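UV damage endonuclease (Sulfolobus acidocaldarius, PDB 3TC3) probably cleaves damaged DNA as a manganese-binding TIM-barrel endonuclease of DNA repair that recognizes different lesions by dual-dinucleotide flipping. Local coordinates at residues L43-S47 with E48-L52. Numbering follows the deposited sequence.
Sequences LSSLS and EERVL
Ser47 meets Arg50 and Val51 where the chain passes from a short 3-10 turn, 43-45, into helix 48-71, the first long helix after barrel strand 22-27. Leu46 N closes the 3-10 turn on Leu43 O at 3.0 Å; Leu46 and Ser47 then run extended, and the helix starts at Glu48. Its first backbone bond runs from Val51 N to Ser47 O, 2.9 Å long. The next bond in the series, one residue on, runs from Leu52 N to Glu48 O.

Ser47 is the N-cap. Its OG accepts from Arg50 N at 3.0 Å, nearly straight at 171°, so the hydroxyl and the carbonyl of one residue receive two successive amides of the first turn. The hydroxyl reaches forward because chi1, 77°, tucks OG over the backbone, flanked by both N and C. Arg50 leaves the helix with CG anti to its backbone N and bends at chi2, which brings the chain back along the preceding loop. CB, CG and CD pass Ser45 O, and the edge of the guanidinium meets Ser45 in plane, with Arg50 NE 3.5 Å from Ser45 CB. Ser45 OG lies farther off, 4.0 Å from the same NE, and makes no hydrogen bond to it. The Leu46 and Val51 side chains run alongside each other in the same direction, Leu46 CD1 touching Val51 CG2 at 3.7 Å. Val51 is buried and also packs on Phe92, while Arg50 touches Ile41.

Far from the manganese site, this is a classic serine N-cap at the surface of the barrel: the hydroxyl satisfies an amide that lacks a preceding-turn carbonyl, and Leu46, just before the cap, and Val51 form a hydrophobic staple that pins the incoming loop to the start of the helix.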
loop_
_atom_site.group_PDB
_atom_site.type_symbol
_atom_site.label_atom_id
_atom_site.label_comp_id
_atom_site.label_asym_id
_atom_site.label_seq_id
_atom_site.Cartn_x
_atom_site.Cartn_y
_atom_site.Cartn_z
ATOM N N LEU A 43 -11.819 11.896 16.300
ATOM C CA LEU A 43 -12.563 13.066 15.766
ATOM C C LEU A 43 -12.787 14.132 16.850
ATOM O O LEU A 43 -12.609 15.351 16.640
ATOM C CB LEU A 43 -13.895 12.628 15.136
ATOM C CG LEU A 43 -14.680 13.777 14.519
ATOM C CD1 LEU A 43 -13.826 14.624 13.495
ATOM C CD2 LEU A 43 -15.997 13.287 13.925
ATOM N N SER A 44 -13.118 13.656 18.034
ATOM C CA SER A 44 -13.406 14.536 19.161
ATOM C C SER A 44 -12.215 15.417 19.604
ATOM O O SER A 44 -12.403 16.332 20.402
ATOM C CB SER A 44 -13.942 13.659 20.309
ATOM O OG SER A 44 -12.901 12.839 20.857
ATOM N N SER A 45 -10.994 15.052 19.176
ATOM C CA SER A 45 -9.743 15.755 19.442
ATOM C C SER A 45 -9.275 16.650 18.312
ATOM O O SER A 45 -8.204 17.317 18.436
ATOM C CB SER A 45 -8.640 14.736 19.700
ATOM O OG SER A 45 -8.963 13.846 20.754
ATOM N N LEU A 46 -10.072 16.751 17.244
ATOM C CA LEU A 46 -9.648 17.539 16.093
ATOM C C LEU A 46 -9.335 18.984 16.458
ATOM O O LEU A 46 -10.218 19.739 16.925
ATOM C CB LEU A 46 -10.662 17.401 14.928
ATOM C CG LEU A 46 -10.483 18.236 13.654
ATOM C CD1 LEU A 46 -9.137 17.846 12.986
ATOM C CD2 LEU A 46 -11.629 17.908 12.680
ATOM N N SER A 47 -8.106 19.431 16.218
ATOM C CA SER A 47 -7.863 20.897 16.187
ATOM C C SER A 47 -6.615 21.072 15.349
ATOM O O SER A 47 -5.832 20.063 15.113
ATOM C CB SER A 47 -7.584 21.408 17.620
ATOM O OG SER A 47 -6.260 21.087 18.008
ATOM N N GLU A 48 -6.416 22.262 14.853
ATOM C CA GLU A 48 -5.197 22.535 14.192
ATOM C C GLU A 48 -3.931 22.205 14.958
ATOM O O GLU A 48 -3.039 21.506 14.447
ATOM C CB GLU A 48 -5.199 23.927 13.569
ATOM C CG GLU A 48 -3.828 24.295 13.099
ATOM C CD GLU A 48 -3.786 25.402 12.109
ATOM O OE1 GLU A 48 -4.272 25.216 10.956
ATOM O OE2 GLU A 48 -3.257 26.457 12.507
ATOM N N GLU A 49 -3.777 22.749 16.169
ATOM C CA GLU A 49 -2.637 22.424 16.955
ATOM C C GLU A 49 -2.396 20.951 17.093
ATOM O O GLU A 49 -1.279 20.552 16.930
ATOM C CB GLU A 49 -2.764 23.010 18.362
ATOM C CG GLU A 49 -1.454 23.299 18.979
ATOM C CD GLU A 49 -1.622 24.258 20.158
ATOM O OE1 GLU A 49 -2.288 25.318 19.985
ATOM O OE2 GLU A 49 -1.115 23.917 21.247
ATOM N N ARG A 50 -3.407 20.159 17.482
ATOM C CA ARG A 50 -3.211 18.700 17.654
ATOM C C ARG A 50 -2.849 17.993 16.322
ATOM O O ARG A 50 -1.975 17.072 16.312
ATOM C CB ARG A 50 -4.451 18.069 18.236
ATOM C CG ARG A 50 -4.376 16.606 18.540
ATOM C CD ARG A 50 -4.624 16.283 19.984
ATOM N NE ARG A 50 -5.164 14.929 20.086
ATOM C CZ ARG A 50 -4.448 13.864 20.441
ATOM N NH1 ARG A 50 -3.172 13.997 20.763
ATOM N NH2 ARG A 50 -5.010 12.671 20.485
ATOM N N VAL A 51 -3.502 18.384 15.232
ATOM C CA VAL A 51 -3.136 17.781 13.939
ATOM C C VAL A 51 -1.683 18.074 13.620
ATOM O O VAL A 51 -0.981 17.175 13.204
ATOM C CB VAL A 51 -4.049 18.292 12.805
ATOM C CG1 VAL A 51 -3.460 17.983 11.381
ATOM C CG2 VAL A 51 -5.436 17.691 12.979
ATOM N N LEU A 52 -1.214 19.304 13.797
ATOM C CA LEU A 52 0.175 19.644 13.481
ATOM C C LEU A 52 1.138 18.911 14.407
ATOM O O LEU A 52 2.159 18.438 13.950
ATOM C CB LEU A 52 0.394 21.187 13.518
ATOM C CG LEU A 52 -0.435 21.833 12.405
ATOM C CD1 LEU A 52 -0.678 23.370 12.689
ATOM C CD2 LEU A 52 0.137 21.561 11.003
#